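Local coordinates for protein telomere length regulator taz1 (Schizosaccharomyces pombe, PDB 4ZMI) that binds double-stranded telomeric DNA and regulates telomere length and function in fission yeast, and is represented here by its helical, TRF-family domain, at residues Pro172-Ser175 with Leu176-Asn180; Gln190-Cys193 with Asp194-Ser198; Tyr69-Phe73 with Arg74-Phe78. All coordinates share one frame; numbering follows the deposited sequence.

Contact 1 (Pro172-Ser175 with Leu176-Asn180). With MG (magnesium ion), chain B.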
loop_
_atom_site.group_PDB
_atom_site.type_symbol
_atom_site.label_atom_id
_atom_site.label_comp_id
_atom_site.label_asym_id
_atom_site.label_seq_id
_atom_site.Cartn_x
_atom_site.Cartn_y
_atom_site.Cartn_z
ATOM N N PRO A 172 1.595 11.177 2.598
ATOM C CA PRO A 172 1.175 12.561 2.335
ATOM C C PRO A 172 1.413 13.375 3.599
ATOM O O PRO A 172 0.618 14.226 3.991
ATOM C CB PRO A 172 -0.317 12.416 2.017
ATOM C CG PRO A 172 -0.738 11.239 2.868
ATOM C CD PRO A 172 0.447 10.300 2.897
ATOM N N TYR A 173 2.523 13.069 4.254
ATOM C CA TYR A 173 2.965 13.817 5.408
ATOM C C TYR A 173 4.396 14.270 5.170
ATOM O O TYR A 173 5.134 13.665 4.369
ATOM C CB TYR A 173 2.841 12.954 6.656
ATOM C CG TYR A 173 1.468 12.349 6.780
ATOM C CD1 TYR A 173 1.270 10.970 6.666
ATOM C CD2 TYR A 173 0.352 13.163 6.984
ATOM C CE1 TYR A 173 -0.006 10.411 6.769
ATOM C CE2 TYR A 173 -0.927 12.619 7.090
ATOM C CZ TYR A 173 -1.106 11.253 6.974
ATOM O OH TYR A 173 -2.387 10.747 7.078
ATOM N N THR A 174 4.764 15.337 5.872
ATOM C CA THR A 174 5.963 16.103 5.595
ATOM C C THR A 174 7.113 15.833 6.558
ATOM O O THR A 174 8.259 16.160 6.254
ATOM C CB THR A 174 5.650 17.621 5.630
ATOM O OG1 THR A 174 5.087 17.966 6.898
ATOM C CG2 THR A 174 4.650 17.963 4.556
ATOM N N SER A 175 6.824 15.254 7.720
ATOM C CA SER A 175 7.897 14.978 8.661
ATOM C C SER A 175 7.538 13.823 9.575
ATOM O O SER A 175 6.364 13.479 9.717
ATOM C CB SER A 175 8.167 16.212 9.506
ATOM O OG SER A 175 7.114 16.351 10.451
ATOM N N LEU A 176 8.551 13.218 10.193
ATOM C CA LEU A 176 8.315 12.149 11.159
ATOM C C LEU A 176 7.493 12.638 12.355
ATOM O O LEU A 176 6.659 11.908 12.882
ATOM C CB LEU A 176 9.637 11.544 11.634
ATOM C CG LEU A 176 10.349 10.747 10.549
ATOM C CD1 LEU A 176 11.569 10.024 11.109
ATOM C CD2 LEU A 176 9.389 9.754 9.876
ATOM N N ASP A 177 7.715 13.874 12.779
ATOM C CA ASP A 177 6.952 14.405 13.901
ATOM C C ASP A 177 5.483 14.440 13.550
ATOM O O ASP A 177 4.636 14.018 14.335
ATOM C CB ASP A 177 7.410 15.809 14.240
ATOM C CG ASP A 177 8.024 15.886 15.593
ATOM O OD1 ASP A 177 9.261 16.015 15.651
ATOM O OD2 ASP A 177 7.273 15.793 16.594
ATOM N N ALA A 178 5.209 14.941 12.348
ATOM C CA ALA A 178 3.864 15.057 11.816
ATOM C C ALA A 178 3.109 13.741 11.917
ATOM O O ALA A 178 1.911 13.715 12.201
ATOM C CB ALA A 178 3.921 15.526 10.374
ATOM N N LEU A 179 3.811 12.638 11.704
ATOM C CA LEU A 179 3.168 11.339 11.829
ATOM C C LEU A 179 2.591 11.164 13.224
ATOM O O LEU A 179 1.549 10.534 13.387
ATOM C CB LEU A 179 4.141 10.205 11.517
ATOM C CG LEU A 179 4.807 10.191 10.141
ATOM C CD1 LEU A 179 5.542 8.889 9.942
ATOM C CD2 LEU A 179 3.761 10.327 9.090
ATOM N N ASN A 180 3.264 11.718 14.230
ATOM C CA ASN A 180 2.772 11.614 15.609
ATOM C C ASN A 180 1.462 12.372 15.802
ATOM O O ASN A 180 0.706 12.106 16.734
ATOM C CB ASN A 180 3.816 12.122 16.603
ATOM C CG ASN A 180 5.061 11.250 16.643
ATOM O OD1 ASN A 180 4.979 10.017 16.617
ATOM N ND2 ASN A 180 6.225 11.888 16.706
HETATM MG MG MG B . 5.723 13.067 2.068
HETATM O O HOH W 1 7.960 13.795 2.610
#
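Ser175, Ala178 and Tyr173 carry this contact, in which a loop turns into the first turn of helix 176-182. Ser175 is the N-cap: its OG accepts a hydrogen bond from Ala178 N at 3.0 Å, nearly straight at 162°. The torsion that allows this sets OG between the backbone N and the carbonyl carbon (chi1 74°), which turns it to the Ala178 amide. Ala178 then brings its methyl up beside the same hydroxyl, with CB 3.3 Å from Ser175 OG. One residue on, Leu179 N reaches back to Ser175 O in a weak bond of 3.3 Å. Tyr173 meets the Leu179 side chain obliquely, CD1 of its ring lying 3.5 Å from Leu179 CD2, while Pro172 CG sits over one ring face toward the rim. The phenol oxygen is hydrogen-bonded to Ser79 OG, which holds the far end of the ring. Tyr173 O binds the magnesium ion at 2.5 Å, a site it shares with Leu171 O and a water. The serine thus satisfies an amide that has no preceding helical turn to supply a carbonyl, and Tyr173 joins the capped helix to a metal-bound loop through apolar contact.

Contact 2 (Gln190-Cys193 with Asp194-Ser198); sequences QKIC and DFLKS
A Schellman motif ends helix 185-189 here and passes directly into the first turn of helix 192-203, with Lys191 serving both. Its positive phi makes it the C-prime residue of helix 185-189, with Ile192 N bonded to Trp187 O and Lys191 N to Lys188 O, and it is also the N-cap of the next helix. Lys191 O takes the amide of Phe195 at 3.3 Å and a weak second bond from Asp194 N. Regular helical bonds follow: Leu196 N reaches Ile192 O at 3.0 Å and Lys197 N reaches Cys193 O at 2.9 Å.

Outside the backbone, the side chains divide by character. Ile192 and Leu196, one turn apart, meet through Ile192 CG2 and Leu196 CG at 4.1 Å; both pack on Trp187, and Leu196 also on Leu142 of helix 137-154. Cys193, at the border of this buried side, packs on Trp187 too; its SG lies anti to its own backbone N (chi1 -169°), where Lys197 CE passes at 3.6 Å. The lysine chain bends at chi3 (-97°), which carries its ammonium group back to Asp194, where NZ and OD1 form a salt bridge of 3.3 Å whose hydrogen bond is weak. The other carboxylate oxygen, OD2, lies 3.9 Å from Lys191 CB, for the Lys191 and Asp194 side chains run side by side in the same direction, although the Lys191 ammonium does not reach the carboxylate.

With a lysine before it and another after it, the Asp194 carboxylate would probably be stabilised as the anion, and its negative charge near the amino end of the helix would suit the helix dipole. The Asp194-Lys197 pair lies among exposed residues, while Ile192 and Leu196 are buried in apolar contact.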
loop_
_atom_site.group_PDB
_atom_site.type_symbol
_atom_site.label_atom_id
_atom_site.label_comp_id
_atom_site.label_asym_id
_atom_site.label_seq_id
_atom_site.Cartn_x
_atom_site.Cartn_y
_atom_site.Cartn_z
ATOM N N GLN A 190 3.602 2.022 21.073
ATOM C CA GLN A 190 4.629 1.004 20.943
ATOM C C GLN A 190 5.872 1.531 20.267
ATOM O O GLN A 190 6.697 0.752 19.799
ATOM C CB GLN A 190 4.102 -0.267 20.265
ATOM C CG GLN A 190 3.405 -1.198 21.248
ATOM C CD GLN A 190 2.906 -2.468 20.599
ATOM O OE1 GLN A 190 3.681 -3.388 20.340
ATOM N NE2 GLN A 190 1.604 -2.526 20.325
ATOM N N LYS A 191 6.005 2.854 20.233
ATOM C CA LYS A 191 7.172 3.488 19.621
ATOM C C LYS A 191 7.462 2.917 18.230
ATOM O O LYS A 191 8.606 2.574 17.918
ATOM C CB LYS A 191 8.397 3.299 20.513
ATOM C CG LYS A 191 8.167 3.682 21.971
ATOM C CD LYS A 191 8.351 5.173 22.202
ATOM C CE LYS A 191 8.531 5.456 23.693
ATOM N NZ LYS A 191 8.696 6.905 23.993
ATOM N N ILE A 192 6.415 2.801 17.414
ATOM C CA ILE A 192 6.509 2.131 16.118
ATOM C C ILE A 192 7.573 2.736 15.200
ATOM O O ILE A 192 8.290 2.010 14.518
ATOM C CB ILE A 192 5.142 2.084 15.419
ATOM C CG1 ILE A 192 4.174 1.270 16.260
ATOM C CG2 ILE A 192 5.250 1.429 14.071
ATOM C CD1 ILE A 192 4.657 -0.156 16.447
ATOM N N CYS A 193 7.703 4.056 15.214
ATOM C CA CYS A 193 8.625 4.722 14.301
ATOM C C CYS A 193 10.057 4.286 14.541
ATOM O O CYS A 193 10.830 4.089 13.597
ATOM C CB CYS A 193 8.527 6.242 14.420
ATOM S SG CYS A 193 9.430 7.085 13.088
ATOM N N ASP A 194 10.399 4.143 15.817
ATOM C CA ASP A 194 11.723 3.700 16.224
ATOM C C ASP A 194 11.939 2.267 15.770
ATOM O O ASP A 194 13.036 1.911 15.311
ATOM C CB ASP A 194 11.883 3.833 17.734
ATOM C CG ASP A 194 11.894 5.277 18.185
ATOM O OD1 ASP A 194 12.505 6.113 17.484
ATOM O OD2 ASP A 194 11.288 5.576 19.233
ATOM N N PHE A 195 10.894 1.445 15.869
ATOM C CA PHE A 195 10.994 0.072 15.362
ATOM C C PHE A 195 11.309 0.058 13.860
ATOM O O PHE A 195 12.151 -0.723 13.406
ATOM C CB PHE A 195 9.722 -0.742 15.655
ATOM C CG PHE A 195 9.819 -2.187 15.225
ATOM C CD1 PHE A 195 10.711 -3.048 15.845
ATOM C CD2 PHE A 195 9.042 -2.675 14.188
ATOM C CE1 PHE A 195 10.822 -4.373 15.443
ATOM C CE2 PHE A 195 9.141 -3.989 13.774
ATOM C CZ PHE A 195 10.036 -4.846 14.411
ATOM N N LEU A 196 10.647 0.938 13.103
ATOM C CA LEU A 196 10.826 0.987 11.653
ATOM C C LEU A 196 12.218 1.503 11.328
ATOM O O LEU A 196 12.879 0.964 10.454
ATOM C CB LEU A 196 9.772 1.876 10.980
ATOM C CG LEU A 196 8.308 1.608 11.321
ATOM C CD1 LEU A 196 7.410 2.503 10.501
ATOM C CD2 LEU A 196 7.967 0.170 11.062
ATOM N N LYS A 197 12.662 2.548 12.026
ATOM C CA LYS A 197 13.995 3.102 11.770
ATOM C C LYS A 197 15.060 2.064 12.090
ATOM O O LYS A 197 16.075 1.966 11.407
ATOM C CB LYS A 197 14.234 4.357 12.610
ATOM C CG LYS A 197 13.536 5.613 12.106
ATOM C CD LYS A 197 13.903 6.821 12.976
ATOM C CE LYS A 197 12.854 7.121 14.055
ATOM N NZ LYS A 197 13.324 8.133 15.069
ATOM N N SER A 198 14.817 1.301 13.151
ATOM C CA SER A 198 15.696 0.204 13.521
ATOM C C SER A 198 15.722 -0.861 12.444
ATOM O O SER A 198 16.795 -1.276 12.005
ATOM C CB SER A 198 15.243 -0.441 14.829
ATOM O OG SER A 198 15.764 0.256 15.941
#

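Contact 3 (Tyr69-Phe73 with Arg74-Phe78); sequences YGLEF and RTIFF
Arg74 closes a type I turn on Leu71, its amide donating to Leu71 O at 3.2 Å from above the carbonyl plane. The turn reverses the chain, and Arg74 at its end has a positive phi (83°). Thr75 comes next, with CG2 3.6 Å from Phe73 O; its carbonyl is tied by a water to Phe73 N, the water donating to Thr75 O at 2.8 Å and accepting from the amide at 3.0 Å. The Ile76 side chain leaves the backbone away from residues 69-73, but its end comes back: it crosses the Leu71 side chain at a slant, with Ile76 CD1 3.6 Å from Leu71 CD1. In Phe77, CG anti to the carbonyl carbon (chi1 -69°) directs the ring toward Phe73, whose CB lies 3.5 Å from Phe77 CE1, and the bridging water sits in plane at the edge of the same ring. Beyond it, Phe78 begins helix 78-83.

This loop follows helix 52-68 and threads between its neighbours. Thr75 OG1 is hydrogen-bonded to Thr105 of helix 95-107, Ile76 packs on Leu98 of that helix and on Leu11 of helix 5-35, and Thr75 and Phe77 both touch Ser122 of helix 118-130.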
loop_
_atom_site.group_PDB
_atom_site.type_symbol
_atom_site.label_atom_id
_atom_site.label_comp_id
_atom_site.label_asym_id
_atom_site.label_seq_id
_atom_site.Cartn_x
_atom_site.Cartn_y
_atom_site.Cartn_z
ATOM N N TYR A 69 -8.609 11.473 -9.746
ATOM C CA TYR A 69 -9.030 11.605 -8.357
ATOM C C TYR A 69 -7.975 12.173 -7.419
ATOM O O TYR A 69 -8.185 12.231 -6.212
ATOM C CB TYR A 69 -9.614 10.306 -7.841
ATOM C CG TYR A 69 -10.712 9.825 -8.745
ATOM C CD1 TYR A 69 -10.531 8.725 -9.566
ATOM C CD2 TYR A 69 -11.917 10.504 -8.812
ATOM C CE1 TYR A 69 -11.534 8.297 -10.406
ATOM C CE2 TYR A 69 -12.922 10.084 -9.647
ATOM C CZ TYR A 69 -12.725 8.981 -10.442
ATOM O OH TYR A 69 -13.727 8.562 -11.280
ATOM N N GLY A 70 -6.867 12.637 -7.985
ATOM C CA GLY A 70 -5.916 13.424 -7.226
ATOM C C GLY A 70 -4.980 12.630 -6.326
ATOM O O GLY A 70 -4.332 13.202 -5.450
ATOM N N LEU A 71 -4.908 11.315 -6.534
ATOM C CA LEU A 71 -4.085 10.458 -5.674
ATOM C C LEU A 71 -2.605 10.591 -6.010
ATOM O O LEU A 71 -2.062 9.783 -6.757
ATOM C CB LEU A 71 -4.503 8.988 -5.797
ATOM C CG LEU A 71 -5.971 8.694 -5.468
ATOM C CD1 LEU A 71 -6.160 7.187 -5.316
ATOM C CD2 LEU A 71 -6.419 9.418 -4.215
ATOM N N GLU A 72 -1.963 11.578 -5.412
ATOM C CA GLU A 72 -0.577 11.929 -5.691
ATOM C C GLU A 72 0.379 10.880 -5.134
ATOM O O GLU A 72 1.472 10.704 -5.669
ATOM C CB GLU A 72 -0.257 13.263 -5.021
ATOM C CG GLU A 72 1.127 13.853 -5.344
ATOM C CD GLU A 72 1.493 15.054 -4.443
ATOM O OE1 GLU A 72 0.650 15.483 -3.615
ATOM O OE2 GLU A 72 2.635 15.560 -4.554
ATOM N N PHE A 73 -0.023 10.234 -4.037
ATOM C CA PHE A 73 0.782 9.171 -3.415
ATOM C C PHE A 73 0.262 7.780 -3.762
ATOM O O PHE A 73 0.486 6.814 -3.035
ATOM C CB PHE A 73 0.957 9.420 -1.903
ATOM C CG PHE A 73 1.800 10.609 -1.629
ATOM C CD1 PHE A 73 1.240 11.877 -1.590
ATOM C CD2 PHE A 73 3.159 10.487 -1.515
ATOM C CE1 PHE A 73 2.024 12.986 -1.408
ATOM C CE2 PHE A 73 3.949 11.598 -1.317
ATOM C CZ PHE A 73 3.382 12.849 -1.261
ATOM N N ARG A 74 -0.493 7.732 -4.861
ATOM C CA ARG A 74 -0.751 6.506 -5.621
ATOM C C ARG A 74 -1.874 5.651 -5.087
ATOM O O ARG A 74 -2.256 4.662 -5.720
ATOM C CB ARG A 74 0.523 5.663 -5.740
ATOM C CG ARG A 74 1.664 6.409 -6.389
ATOM C CD ARG A 74 3.033 5.936 -5.900
ATOM N NE ARG A 74 3.774 5.372 -7.011
ATOM C CZ ARG A 74 3.882 4.072 -7.231
ATOM N NH1 ARG A 74 3.321 3.231 -6.376
ATOM N NH2 ARG A 74 4.558 3.622 -8.282
ATOM N N THR A 75 -2.396 6.015 -3.925
ATOM C CA THR A 75 -3.398 5.182 -3.285
ATOM C C THR A 75 -4.137 6.023 -2.242
ATOM O O THR A 75 -3.928 7.231 -2.135
ATOM C CB THR A 75 -2.729 3.976 -2.602
ATOM O OG1 THR A 75 -3.725 3.134 -2.024
ATOM C CG2 THR A 75 -1.842 4.473 -1.501
ATOM N N ILE A 76 -4.999 5.367 -1.486
ATOM C CA ILE A 76 -5.871 6.033 -0.540
ATOM C C ILE A 76 -5.299 5.967 0.860
ATOM O O ILE A 76 -4.814 4.923 1.284
ATOM C CB ILE A 76 -7.212 5.315 -0.477
ATOM C CG1 ILE A 76 -7.890 5.329 -1.846
ATOM C CG2 ILE A 76 -8.081 5.935 0.606
ATOM C CD1 ILE A 76 -8.195 6.718 -2.349
ATOM N N PHE A 77 -5.386 7.068 1.596
ATOM C CA PHE A 77 -4.851 7.107 2.943
ATOM C C PHE A 77 -5.897 7.282 4.006
ATOM O O PHE A 77 -6.399 8.392 4.234
ATOM C CB PHE A 77 -3.781 8.178 3.034
ATOM C CG PHE A 77 -2.567 7.826 2.261
ATOM C CD1 PHE A 77 -2.480 8.129 0.919
ATOM C CD2 PHE A 77 -1.540 7.101 2.862
ATOM C CE1 PHE A 77 -1.363 7.779 0.191
ATOM C CE2 PHE A 77 -0.417 6.740 2.159
ATOM C CZ PHE A 77 -0.320 7.069 0.803
ATOM N N PHE A 78 -6.201 6.176 4.676
ATOM C CA PHE A 78 -7.227 6.178 5.699
ATOM C C PHE A 78 -6.821 7.000 6.911
ATOM O O PHE A 78 -7.667 7.631 7.555
ATOM C CB PHE A 78 -7.647 4.754 6.059
ATOM C CG PHE A 78 -8.395 4.060 4.952
ATOM C CD1 PHE A 78 -7.753 3.173 4.115
ATOM C CD2 PHE A 78 -9.734 4.334 4.728
ATOM C CE1 PHE A 78 -8.431 2.557 3.084
ATOM C CE2 PHE A 78 -10.416 3.718 3.706
ATOM C CZ PHE A 78 -9.769 2.827 2.883
HETATM O O HOH W 2 -2.615 9.624 -2.726
#

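In the fold
From the N terminus, contact 3 comes first, making a tight turn within the loop that joins helix 52-68 to helix 78-83. Contact 1 follows about a hundred residues later and ends the loop after helix 163-168, where helix 176-182 starts; contact 2 soon after ends the short break between helices 185-189 and 192-203. The three lie in series, none nested in or crossing another. Contact 1 is the link between them in space: Pro172 packs against both Phe73 and Phe77 of contact 3, while Leu176 CD1 lies 4.1 Å from Cys193 SG of contact 2. Contacts 2 and 3 stay about 12 Å apart at their nearest atoms. Together they connect an early interhelical loop to two later helix starts of this predominantly helical domain.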